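Local coordinates for uncharacterized protein Atu2773 (PDB 2QV5), which is of unknown function but belongs to the divergent polysaccharide deacetylase family and so may act on a carbohydrate, at residues Ala194-Lys199 and Asp221-Ala226; Asp114-Ser119 and Met148-Lys153; Val57-Ala62 and Gln73-Glu78; Leu157-Gly162 and Ile214-Ala219. All coordinates share one frame; numbering follows the deposited sequence.

How the interactions relate
Following the chain from the N terminus, interaction 3 comes first and closes a short loop within the beta-alpha-beta unit of strand 58-62, helix 68-78 and strand 82-88. Interaction 2 follows in series, packing helix 109-120 on helix 141-153, with strand 128-131 between them in the chain. Interaction 4 then joins strands 157-160 and 212-218 through the barrel interior. It crosses interaction 1, which opens at 194-199 before 214-219 is reached and closes at 221-226 just after it; Ser223 CB packs on Ser218 O between the two. Interactions 1 and 2 lie on opposite sides of the chain's centre, about 33 Å apart between centres.

Interaction 1 (Ala194-Lys199 and Asp221-Ala226); sequences ASILRK and DESIAA
Ile196 turns its CG2 branch anti to the backbone N and holds CG1 beside that N (chi1 -56°), and with chi2 extended at 165° both arms reach the helix segment 221-226. Ile196 CG2 packs against the methyl of Ala226, 3.8 Å from Ala226 CB. The longer arm goes to the preceding turn, where Ile196 CD1 lies 3.8 Å from Ser223 N and 4.0 Å from Glu222 CB. One branched side chain thus spans a full helical turn, and the small Ala226 lets it settle close to the opposing backbone. The segment axes approach to 9.9 Å and cross at -46°.

Residue type follows position. Glu222 contributes its aliphatic base, while the chain bends at chi2 and leaves its carboxylate at the exposed border. Ser223 OG skirts Ile196 CD1 at 3.9 Å, but its hydrogen bond goes to Asp188, so the buried hydroxyl has a polar partner beside an otherwise greasy contact. Ile224, on the far side of its helix, packs instead on helix 43-52. Helices 193-210 and 221-233 precede and follow strand 212-218, and their apolar packing as successive outer helices is consistent with the alpha/beta barrel of the polysaccharide deacetylase family.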
loop_
_atom_site.group_PDB
_atom_site.type_symbol
_atom_site.label_atom_id
_atom_site.label_comp_id
_atom_site.label_asym_id
_atom_site.label_seq_id
_atom_site.Cartn_x
_atom_site.Cartn_y
_atom_site.Cartn_z
ATOM N N ALA A 194 -1.438 22.128 -7.633
ATOM C CA ALA A 194 -2.502 22.147 -8.653
ATOM C C ALA A 194 -2.808 20.764 -9.241
ATOM O O ALA A 194 -3.972 20.388 -9.371
ATOM C CB ALA A 194 -2.177 23.151 -9.767
ATOM N N SER A 195 -1.759 20.016 -9.575
ATOM C CA SER A 195 -1.899 18.662 -10.108
ATOM C C SER A 195 -2.517 17.689 -9.102
ATOM O O SER A 195 -3.398 16.910 -9.464
ATOM C CB SER A 195 -0.556 18.128 -10.591
ATOM O OG SER A 195 -0.130 18.827 -11.747
ATOM N N ILE A 196 -2.068 17.749 -7.847
ATOM C CA ILE A 196 -2.556 16.822 -6.817
ATOM C C ILE A 196 -4.040 17.063 -6.584
ATOM O O ILE A 196 -4.809 16.110 -6.559
ATOM C CB ILE A 196 -1.718 16.860 -5.508
ATOM C CG1 ILE A 196 -0.247 16.586 -5.816
ATOM C CG2 ILE A 196 -2.182 15.780 -4.514
ATOM C CD1 ILE A 196 0.702 16.954 -4.699
ATOM N N LEU A 197 -4.449 18.333 -6.498
ATOM C CA LEU A 197 -5.885 18.687 -6.408
ATOM C C LEU A 197 -6.750 18.168 -7.562
ATOM O O LEU A 197 -7.880 17.723 -7.339
ATOM C CB LEU A 197 -6.080 20.203 -6.268
ATOM C CG LEU A 197 -5.527 20.851 -4.998
ATOM C CD1 LEU A 197 -5.826 22.357 -4.940
ATOM C CD2 LEU A 197 -6.061 20.133 -3.784
ATOM N N ARG A 198 -6.225 18.220 -8.785
ATOM C CA ARG A 198 -6.936 17.657 -9.944
ATOM C C ARG A 198 -7.105 16.145 -9.834
ATOM O O ARG A 198 -8.173 15.607 -10.143
ATOM C CB ARG A 198 -6.206 17.977 -11.245
ATOM C CG ARG A 198 -6.331 19.401 -11.707
ATOM C CD ARG A 198 -5.641 19.584 -13.053
ATOM N NE ARG A 198 -5.452 20.997 -13.380
ATOM C CZ ARG A 198 -4.290 21.641 -13.305
ATOM N NH1 ARG A 198 -3.188 21.005 -12.924
ATOM N NH2 ARG A 198 -4.229 22.928 -13.625
ATOM N N LYS A 199 -6.042 15.470 -9.403
ATOM C CA LYS A 199 -6.050 14.019 -9.248
ATOM C C LYS A 199 -6.979 13.573 -8.116
ATOM O O LYS A 199 -7.625 12.529 -8.208
ATOM C CB LYS A 199 -4.629 13.482 -9.039
ATOM C CG LYS A 199 -3.820 13.286 -10.332
ATOM C CD LYS A 199 -4.694 12.572 -11.362
ATOM C CE LYS A 199 -3.914 11.859 -12.425
ATOM N NZ LYS A 199 -4.834 10.924 -13.140
ATOM N N ASP A 221 6.323 16.481 0.550
ATOM C CA ASP A 221 5.725 17.592 1.308
ATOM C C ASP A 221 4.415 18.124 0.711
ATOM O O ASP A 221 3.458 18.375 1.443
ATOM C CB ASP A 221 6.719 18.752 1.445
ATOM C CG ASP A 221 7.686 18.572 2.608
ATOM O OD1 ASP A 221 7.721 17.475 3.208
ATOM O OD2 ASP A 221 8.420 19.535 2.920
ATOM N N GLU A 222 4.377 18.293 -0.608
ATOM C CA GLU A 222 3.150 18.764 -1.287
ATOM C C GLU A 222 2.016 17.734 -1.216
ATOM O O GLU A 222 0.845 18.093 -1.054
ATOM C CB GLU A 222 3.422 19.147 -2.745
ATOM C CG GLU A 222 4.363 20.341 -2.925
ATOM C CD GLU A 222 3.671 21.692 -2.781
ATOM O OE1 GLU A 222 2.421 21.745 -2.773
ATOM O OE2 GLU A 222 4.388 22.712 -2.682
ATOM N N SER A 223 2.365 16.453 -1.320
ATOM C CA SER A 223 1.357 15.392 -1.249
ATOM C C SER A 223 0.704 15.362 0.125
ATOM O O SER A 223 -0.513 15.293 0.222
ATOM C CB SER A 223 1.971 14.030 -1.544
ATOM O OG SER A 223 2.590 14.048 -2.807
ATOM N N ILE A 224 1.528 15.396 1.173
ATOM C CA ILE A 224 1.052 15.369 2.553
ATOM C C ILE A 224 0.082 16.523 2.816
ATOM O O ILE A 224 -1.034 16.301 3.303
ATOM C CB ILE A 224 2.233 15.394 3.563
ATOM C CG1 ILE A 224 3.022 14.084 3.500
ATOM C CG2 ILE A 224 1.730 15.630 4.982
ATOM C CD1 ILE A 224 4.413 14.186 4.089
ATOM N N ALA A 225 0.490 17.737 2.451
ATOM C CA ALA A 225 -0.331 18.928 2.677
ATOM C C ALA A 225 -1.684 18.870 1.938
ATOM O O ALA A 225 -2.736 19.135 2.541
ATOM C CB ALA A 225 0.463 20.218 2.326
ATOM N N ALA A 226 -1.663 18.480 0.666
ATOM C CA ALA A 226 -2.877 18.406 -0.154
ATOM C C ALA A 226 -3.803 17.294 0.301
ATOM O O ALA A 226 -5.004 17.500 0.377
ATOM C CB ALA A 226 -2.533 18.218 -1.634
#

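Interaction 2 (Asp114-Ser119 and Met148-Lys153); sequences DRLHRS and MRDIGK
Asp150 meets both His117, by a hydrogen bond, and the Leu116 methyl, while Ile151 adds an apolar touch. Toward the sheet the packing is close: Leu116 has CG anti to the backbone N (chi1 176°), which sends Leu116 CD2 past the oncoming Asp150 side chain, 3.4 Å from Asp150 OD2 and 4.2 Å from Ile151 CG1. Leucine suits this place because it also touches Ile86 of strand 82-88, so one apolar side chain serves both the helix pair and the sheet. Ile151, equally apolar, carries the seal onward to Met120 and Leu156.

Helices 109-120 and 141-153 stand before and after strand 128-131 on the outside of the barrel, crossing at -39°, the usual place of successive helices in such a fold. Their segment axes come no nearer than 11.3 Å, and the longer side chains bridge that gap.

Farther from the sheet the contact opens out and turns polar. His117 NE2 donates to Asp150 OD1 over 3.1 Å with an angle of 166°; the oxygen lies almost in the imidazole plane, but the donor stands above the carboxylate plane. Asp150 OD1 also receives a weak bond from Lys153 NZ at 3.3 Å, within a salt bridge, and OD2 pairs with Arg154. Such cationic company would probably stabilise the aspartate's negative charge although the residue is buried. Lys153 stays exposed, and its extended chain reaches across the helix surface to bring NZ to the carboxylate. His117, partly exposed, also touches Leu6.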
loop_
_atom_site.group_PDB
_atom_site.type_symbol
_atom_site.label_atom_id
_atom_site.label_comp_id
_atom_site.label_asym_id
_atom_site.label_seq_id
_atom_site.Cartn_x
_atom_site.Cartn_y
_atom_site.Cartn_z
ATOM N N ASP A 114 12.569 -15.823 0.254
ATOM C CA ASP A 114 13.483 -15.428 1.325
ATOM C C ASP A 114 13.648 -13.910 1.429
ATOM O O ASP A 114 13.700 -13.366 2.530
ATOM C CB ASP A 114 14.851 -16.100 1.144
ATOM C CG ASP A 114 14.841 -17.571 1.560
ATOM O OD1 ASP A 114 14.098 -17.921 2.511
ATOM O OD2 ASP A 114 15.578 -18.379 0.943
ATOM N N ARG A 115 13.727 -13.242 0.281
ATOM C CA ARG A 115 13.834 -11.787 0.221
ATOM C C ARG A 115 12.582 -11.129 0.775
ATOM O O ARG A 115 12.675 -10.154 1.514
ATOM C CB ARG A 115 14.021 -11.331 -1.223
ATOM C CG ARG A 115 15.449 -11.425 -1.709
ATOM C CD ARG A 115 15.508 -11.271 -3.204
ATOM N NE ARG A 115 16.875 -11.424 -3.690
ATOM C CZ ARG A 115 17.185 -11.833 -4.913
ATOM N NH1 ARG A 115 18.456 -11.951 -5.269
ATOM N NH2 ARG A 115 16.225 -12.139 -5.776
ATOM N N LEU A 116 11.430 -11.660 0.363
ATOM C CA LEU A 116 10.111 -11.240 0.834
ATOM C C LEU A 116 9.993 -11.351 2.346
ATOM O O LEU A 116 9.567 -10.413 3.015
ATOM C CB LEU A 116 9.039 -12.117 0.184
ATOM C CG LEU A 116 7.586 -11.903 0.605
ATOM C CD1 LEU A 116 7.164 -10.475 0.243
ATOM C CD2 LEU A 116 6.640 -12.912 -0.037
ATOM N N HIS A 117 10.385 -12.507 2.874
ATOM C CA HIS A 117 10.338 -12.783 4.311
ATOM C C HIS A 117 11.223 -11.854 5.127
ATOM O O HIS A 117 10.869 -11.485 6.248
ATOM C CB HIS A 117 10.713 -14.241 4.574
ATOM C CG HIS A 117 9.650 -15.220 4.189
ATOM N ND1 HIS A 117 9.779 -16.576 4.401
ATOM C CD2 HIS A 117 8.432 -15.043 3.620
ATOM C CE1 HIS A 117 8.693 -17.193 3.971
ATOM N NE2 HIS A 117 7.862 -16.286 3.488
ATOM N N ARG A 118 12.370 -11.472 4.573
ATOM C CA ARG A 118 13.226 -10.503 5.232
ATOM C C ARG A 118 12.535 -9.144 5.380
ATOM O O ARG A 118 12.600 -8.539 6.443
ATOM C CB ARG A 118 14.559 -10.361 4.497
ATOM C CG ARG A 118 15.494 -11.535 4.739
ATOM C CD ARG A 118 16.936 -11.173 4.428
ATOM N NE ARG A 118 17.227 -11.043 2.995
ATOM C CZ ARG A 118 17.392 -12.057 2.143
ATOM N NH1 ARG A 118 17.279 -13.321 2.540
ATOM N NH2 ARG A 118 17.672 -11.801 0.873
ATOM N N SER A 119 11.861 -8.683 4.328
ATOM C CA SER A 119 11.095 -7.429 4.396
ATOM C C SER A 119 9.913 -7.515 5.366
ATOM O O SER A 119 9.700 -6.594 6.164
ATOM C CB SER A 119 10.590 -7.034 3.016
ATOM O OG SER A 119 11.652 -6.582 2.194
ATOM N N MET A 148 2.657 -14.079 -4.639
ATOM C CA MET A 148 1.253 -13.826 -4.326
ATOM C C MET A 148 0.599 -14.975 -3.562
ATOM O O MET A 148 -0.305 -14.749 -2.753
ATOM C CB MET A 148 0.473 -13.471 -5.592
ATOM C CG MET A 148 0.813 -12.051 -6.111
ATOM S SD MET A 148 -0.351 -11.467 -7.334
ATOM C CE MET A 148 -1.770 -11.172 -6.284
ATOM N N ARG A 149 1.065 -16.198 -3.806
ATOM C CA ARG A 149 0.613 -17.352 -3.022
ATOM C C ARG A 149 1.081 -17.275 -1.563
ATOM O O ARG A 149 0.291 -17.532 -0.652
ATOM C CB ARG A 149 1.068 -18.658 -3.654
ATOM C CG ARG A 149 0.314 -19.027 -4.925
ATOM C CD ARG A 149 0.648 -20.446 -5.355
ATOM N NE ARG A 149 0.005 -20.797 -6.620
ATOM C CZ ARG A 149 -1.227 -21.295 -6.730
ATOM N NH1 ARG A 149 -1.972 -21.511 -5.653
ATOM N NH2 ARG A 149 -1.720 -21.574 -7.927
ATOM N N ASP A 150 2.347 -16.911 -1.342
ATOM C CA ASP A 150 2.857 -16.715 0.023
ATOM C C ASP A 150 2.086 -15.619 0.777
ATOM O O ASP A 150 1.629 -15.840 1.901
ATOM C CB ASP A 150 4.357 -16.408 0.035
ATOM C CG ASP A 150 4.913 -16.285 1.445
ATOM O OD1 ASP A 150 5.261 -17.318 2.049
ATOM O OD2 ASP A 150 4.995 -15.151 1.964
ATOM N N ILE A 151 1.932 -14.457 0.141
ATOM C CA ILE A 151 1.188 -13.331 0.719
ATOM C C ILE A 151 -0.267 -13.729 1.001
ATOM O O ILE A 151 -0.784 -13.455 2.089
ATOM C CB ILE A 151 1.262 -12.065 -0.192
ATOM C CG1 ILE A 151 2.702 -11.551 -0.271
ATOM C CG2 ILE A 151 0.336 -10.939 0.323
ATOM C CD1 ILE A 151 3.008 -10.765 -1.517
ATOM N N GLY A 152 -0.893 -14.401 0.026
ATOM C CA GLY A 152 -2.283 -14.821 0.121
ATOM C C GLY A 152 -2.552 -15.756 1.289
ATOM O O GLY A 152 -3.536 -15.580 2.012
ATOM N N LYS A 153 -1.646 -16.710 1.511
ATOM C CA LYS A 153 -1.823 -17.729 2.552
ATOM C C LYS A 153 -1.653 -17.191 3.977
ATOM O O LYS A 153 -2.125 -17.808 4.930
ATOM C CB LYS A 153 -0.889 -18.924 2.311
ATOM C CG LYS A 153 0.470 -18.805 2.990
ATOM C CD LYS A 153 1.423 -19.914 2.586
ATOM C CE LYS A 153 2.807 -19.649 3.148
ATOM N NZ LYS A 153 3.847 -20.290 2.292
#

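Interaction 3 (Val57-Ala62 and Gln73-Glu78); sequences VTLGFA and QDARRE
The Phe61 ring meets helix segment 73-78 with its edge: Ala75 CB sits near the ring plane, 4.0 Å from Phe61 CZ, so neither ring face is used in this contact. The peptide oxygen of Leu59 also lies in that plane, at the edge. Holding CG beside the backbone N, with chi1 at -83°, Phe61 directs the ring outward from the strand and presents its far corner to the helix.

Leu59, two residues earlier and therefore on the same side of the strand, extends CD1 to within 3.8 Å of the same Ala75 CB. The methyl thus sits between a leucine branch and an aromatic edge. Alanine suits a helix lying over a sheet, since its short side chain lets the backbones come near: Leu59 and Ala75 have CA atoms 7.8 Å apart. Large apolar residues on the strand supply the bulk. Ile50 of helix 43-52 and Ile82 of the next strand also touch Ala75.

The segments belong to the beta-alpha-beta crossover of strand 58-62, helix 68-78 and strand 82-88. No hydrogen bond joins the two segments, while the strand's own peptides bond to its neighbours in the sheet. The contact is therefore one of dispersion and exclusion of water, whose chemistry asks for complementary shape and imposes no directional bond on the helix.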
loop_
_atom_site.group_PDB
_atom_site.type_symbol
_atom_site.label_atom_id
_atom_site.label_comp_id
_atom_site.label_asym_id
_atom_site.label_seq_id
_atom_site.Cartn_x
_atom_site.Cartn_y
_atom_site.Cartn_z
ATOM N N VAL A 57 -6.078 7.956 6.651
ATOM C CA VAL A 57 -5.134 7.767 5.558
ATOM C C VAL A 57 -4.257 6.558 5.866
ATOM O O VAL A 57 -3.616 6.476 6.926
ATOM C CB VAL A 57 -4.298 9.044 5.320
ATOM C CG1 VAL A 57 -3.229 8.836 4.229
ATOM C CG2 VAL A 57 -5.212 10.205 4.940
ATOM N N THR A 58 -4.237 5.615 4.933
ATOM C CA THR A 58 -3.430 4.403 5.053
ATOM C C THR A 58 -1.973 4.770 4.770
ATOM O O THR A 58 -1.701 5.561 3.871
ATOM C CB THR A 58 -3.941 3.333 4.068
ATOM O OG1 THR A 58 -5.301 3.025 4.393
ATOM C CG2 THR A 58 -3.097 2.049 4.111
ATOM N N LEU A 59 -1.044 4.217 5.547
ATOM C CA LEU A 59 0.378 4.536 5.347
ATOM C C LEU A 59 1.184 3.348 4.828
ATOM O O LEU A 59 1.093 2.241 5.356
ATOM C CB LEU A 59 0.990 5.118 6.635
ATOM C CG LEU A 59 0.264 6.339 7.238
ATOM C CD1 LEU A 59 0.900 6.733 8.562
ATOM C CD2 LEU A 59 0.242 7.530 6.307
ATOM N N GLY A 60 1.969 3.577 3.778
ATOM C CA GLY A 60 2.846 2.543 3.237
ATOM C C GLY A 60 4.251 2.712 3.783
ATOM O O GLY A 60 4.818 3.814 3.720
ATOM N N PHE A 61 4.796 1.635 4.346
ATOM C CA PHE A 61 6.125 1.676 4.962
ATOM C C PHE A 61 7.133 1.052 4.010
ATOM O O PHE A 61 6.909 -0.038 3.501
ATOM C CB PHE A 61 6.121 0.928 6.304
ATOM C CG PHE A 61 5.628 1.761 7.438
ATOM C CD1 PHE A 61 4.339 2.289 7.425
ATOM C CD2 PHE A 61 6.456 2.055 8.502
ATOM C CE1 PHE A 61 3.876 3.089 8.449
ATOM C CE2 PHE A 61 5.998 2.846 9.535
ATOM C CZ PHE A 61 4.696 3.362 9.512
ATOM N N ALA A 62 8.232 1.758 3.761
ATOM C CA ALA A 62 9.250 1.267 2.845
ATOM C C ALA A 62 10.082 0.225 3.561
ATOM O O ALA A 62 10.588 0.475 4.654
ATOM C CB ALA A 62 10.118 2.394 2.386
ATOM N N GLN A 73 5.055 2.502 15.434
ATOM C CA GLN A 73 4.391 2.783 16.712
ATOM C C GLN A 73 3.645 4.118 16.714
ATOM O O GLN A 73 2.548 4.188 17.252
ATOM C CB GLN A 73 5.399 2.741 17.872
ATOM C CG GLN A 73 5.995 1.356 18.144
ATOM C CD GLN A 73 7.208 1.394 19.081
ATOM O OE1 GLN A 73 7.400 2.344 19.846
ATOM N NE2 GLN A 73 8.027 0.351 19.022
ATOM N N ASP A 74 4.238 5.157 16.114
ATOM C CA ASP A 74 3.592 6.460 15.958
ATOM C C ASP A 74 2.331 6.355 15.099
ATOM O O ASP A 74 1.278 6.869 15.474
ATOM C CB ASP A 74 4.546 7.492 15.323
ATOM C CG ASP A 74 5.668 7.938 16.265
ATOM O OD1 ASP A 74 5.857 7.342 17.350
ATOM O OD2 ASP A 74 6.376 8.903 15.903
ATOM N N ALA A 75 2.430 5.664 13.971
ATOM C CA ALA A 75 1.275 5.524 13.064
ATOM C C ALA A 75 0.111 4.776 13.711
ATOM O O ALA A 75 -1.030 5.246 13.665
ATOM C CB ALA A 75 1.695 4.854 11.774
ATOM N N ARG A 76 0.414 3.646 14.358
ATOM C CA ARG A 76 -0.605 2.821 15.009
ATOM C C ARG A 76 -1.196 3.486 16.250
ATOM O O ARG A 76 -2.364 3.277 16.568
ATOM C CB ARG A 76 -0.062 1.434 15.350
ATOM C CG ARG A 76 0.279 0.583 14.125
ATOM C CD ARG A 76 -0.972 0.277 13.327
ATOM N NE ARG A 76 -1.869 -0.636 14.032
ATOM C CZ ARG A 76 -3.108 -0.912 13.640
ATOM N NH1 ARG A 76 -3.609 -0.338 12.552
ATOM N NH2 ARG A 76 -3.847 -1.761 14.341
ATOM N N ARG A 77 -0.392 4.298 16.935
ATOM C CA ARG A 77 -0.878 5.087 18.067
ATOM C C ARG A 77 -1.976 6.038 17.617
ATOM O O ARG A 77 -3.010 6.142 18.273
ATOM C CB ARG A 77 0.253 5.872 18.734
ATOM C CG ARG A 77 -0.234 6.823 19.789
ATOM C CD ARG A 77 0.849 7.380 20.702
ATOM N NE ARG A 77 0.299 8.551 21.384
ATOM C CZ ARG A 77 -0.549 8.501 22.412
ATOM N NH1 ARG A 77 -1.015 9.626 22.923
ATOM N NH2 ARG A 77 -0.931 7.335 22.934
ATOM N N GLU A 78 -1.742 6.710 16.489
ATOM C CA GLU A 78 -2.724 7.613 15.894
ATOM C C GLU A 78 -3.931 6.877 15.278
ATOM O O GLU A 78 -4.976 7.481 15.071
ATOM C CB GLU A 78 -2.066 8.541 14.847
ATOM C CG GLU A 78 -0.901 9.407 15.361
ATOM C CD GLU A 78 -1.252 10.276 16.569
ATOM O OE1 GLU A 78 -2.373 10.833 16.622
ATOM O OE2 GLU A 78 -0.392 10.413 17.468
#

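Interaction 4 (Leu157-Gly162 and Ile214-Ala219); sequences LFLDDG and IGVASA
Inside the parallel beta-barrel, strands that are not sheet neighbours meet through inward-facing apolar side chains, and Leu159 with Ile214 and Val216 is such a meeting. Leu159 holds CG anti to its backbone N (chi1 179°) and extends into the interior. Leu159 CD1 passes alongside Ile214, 3.8 Å from Ile214 CD1 and 4.2 Å from Ile214 CG2, the two side chains running in opposite directions. The other branch, Leu159 CD2, makes a looser contact with Val216 CG1 at 4.4 Å. Beta-branched residues suit strand 212-218 because they are at ease in extended backbone and offer compact, rigid surfaces.

Where strand 157-160 ends, the backbone turns over Val216, and Asp161 O lies 4.1 Å from Val216 CG2. An Asx turn shapes this end: Asp160 OD1 accepts from Gly162 N at 3.0 Å through its anti lone pair, the one directed away from OD2. Glycine fits the turn with its positive phi of 82°. Asp160 OD2 is held by Ser167 and Ser169, while Asp161 OD1 pairs with Ser163, so both carboxylates are engaged with serines that follow the strand.

Strand 180-186 lies between the two strands in the sheet, and its Ala183 touches Val216. Met130 of strand 128-131 and Val35 of strand 30-39 both pack on Leu159 and Val216 to extend the core, whereas Phe158 faces outward against Met148 and Ile151 of helix 141-153.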
loop_
_atom_site.group_PDB
_atom_site.type_symbol
_atom_site.label_atom_id
_atom_site.label_comp_id
_atom_site.label_asym_id
_atom_site.label_seq_id
_atom_site.Cartn_x
_atom_site.Cartn_y
_atom_site.Cartn_z
ATOM N N LEU A 157 -3.617 -8.772 2.302
ATOM C CA LEU A 157 -4.106 -8.272 1.021
ATOM C C LEU A 157 -2.929 -7.815 0.184
ATOM O O LEU A 157 -1.876 -7.517 0.731
ATOM C CB LEU A 157 -5.083 -7.109 1.230
ATOM C CG LEU A 157 -4.601 -5.768 1.804
ATOM C CD1 LEU A 157 -4.083 -4.814 0.730
ATOM C CD2 LEU A 157 -5.783 -5.151 2.477
ATOM N N PHE A 158 -3.116 -7.758 -1.134
ATOM C CA PHE A 158 -2.099 -7.255 -2.072
ATOM C C PHE A 158 -2.667 -6.027 -2.791
ATOM O O PHE A 158 -3.667 -6.114 -3.510
ATOM C CB PHE A 158 -1.734 -8.369 -3.079
ATOM C CG PHE A 158 -0.592 -8.025 -4.011
ATOM C CD1 PHE A 158 0.695 -8.485 -3.749
ATOM C CD2 PHE A 158 -0.809 -7.279 -5.168
ATOM C CE1 PHE A 158 1.756 -8.182 -4.605
ATOM C CE2 PHE A 158 0.243 -6.963 -6.027
ATOM C CZ PHE A 158 1.524 -7.418 -5.750
ATOM N N LEU A 159 -2.036 -4.879 -2.602
ATOM C CA LEU A 159 -2.432 -3.673 -3.312
ATOM C C LEU A 159 -1.421 -3.412 -4.432
ATOM O O LEU A 159 -0.228 -3.238 -4.195
ATOM C CB LEU A 159 -2.536 -2.479 -2.343
ATOM C CG LEU A 159 -2.913 -1.133 -2.975
ATOM C CD1 LEU A 159 -4.365 -1.114 -3.456
ATOM C CD2 LEU A 159 -2.656 0.001 -2.025
ATOM N N ASP A 160 -1.900 -3.426 -5.663
ATOM C CA ASP A 160 -1.047 -3.138 -6.802
ATOM C C ASP A 160 -1.220 -1.650 -7.104
ATOM O O ASP A 160 -2.347 -1.162 -7.243
ATOM C CB ASP A 160 -1.461 -4.046 -7.973
ATOM C CG ASP A 160 -0.505 -3.976 -9.172
ATOM O OD1 ASP A 160 -0.126 -2.868 -9.612
ATOM O OD2 ASP A 160 -0.162 -5.055 -9.707
ATOM N N ASP A 161 -0.118 -0.912 -7.199
ATOM C CA ASP A 161 -0.227 0.553 -7.365
ATOM C C ASP A 161 -0.709 1.025 -8.759
ATOM O O ASP A 161 -0.991 2.206 -8.959
ATOM C CB ASP A 161 1.061 1.269 -6.924
ATOM C CG ASP A 161 2.196 1.144 -7.927
ATOM O OD1 ASP A 161 2.128 0.309 -8.849
ATOM O OD2 ASP A 161 3.188 1.888 -7.765
ATOM N N GLY A 162 -0.762 0.093 -9.709
ATOM C CA GLY A 162 -1.301 0.351 -11.043
ATOM C C GLY A 162 -0.336 1.010 -12.009
ATOM O O GLY A 162 -0.727 1.378 -13.118
ATOM N N ILE A 214 -9.447 3.879 -4.724
ATOM C CA ILE A 214 -8.174 3.931 -4.003
ATOM C C ILE A 214 -7.219 4.864 -4.739
ATOM O O ILE A 214 -7.010 4.717 -5.944
ATOM C CB ILE A 214 -7.514 2.533 -3.888
ATOM C CG1 ILE A 214 -8.404 1.550 -3.107
ATOM C CG2 ILE A 214 -6.110 2.646 -3.242
ATOM C CD1 ILE A 214 -7.998 0.073 -3.247
ATOM N N GLY A 215 -6.671 5.843 -4.016
ATOM C CA GLY A 215 -5.609 6.700 -4.525
ATOM C C GLY A 215 -4.300 6.386 -3.831
ATOM O O GLY A 215 -4.292 5.983 -2.667
ATOM N N VAL A 216 -3.192 6.528 -4.552
ATOM C CA VAL A 216 -1.872 6.310 -3.964
ATOM C C VAL A 216 -0.997 7.558 -4.148
ATOM O O VAL A 216 -1.141 8.288 -5.129
ATOM C CB VAL A 216 -1.156 5.042 -4.516
ATOM C CG1 VAL A 216 -1.846 3.772 -4.041
ATOM C CG2 VAL A 216 -1.074 5.057 -6.037
ATOM N N ALA A 217 -0.143 7.812 -3.165
ATOM C CA ALA A 217 0.827 8.899 -3.210
ATOM C C ALA A 217 2.072 8.502 -2.409
ATOM O O ALA A 217 2.068 7.483 -1.707
ATOM C CB ALA A 217 0.221 10.163 -2.651
ATOM N N SER A 218 3.140 9.281 -2.562
ATOM C CA SER A 218 4.358 9.141 -1.769
ATOM C C SER A 218 4.378 10.263 -0.759
ATOM O O SER A 218 3.614 11.224 -0.897
ATOM C CB SER A 218 5.592 9.229 -2.667
ATOM O OG SER A 218 5.656 8.103 -3.511
ATOM N N ALA A 219 5.243 10.154 0.253
ATOM C CA ALA A 219 5.325 11.153 1.326
ATOM C C ALA A 219 6.171 12.388 0.962
ATOM O O ALA A 219 7.095 12.758 1.689
ATOM C CB ALA A 219 5.824 10.507 2.630
#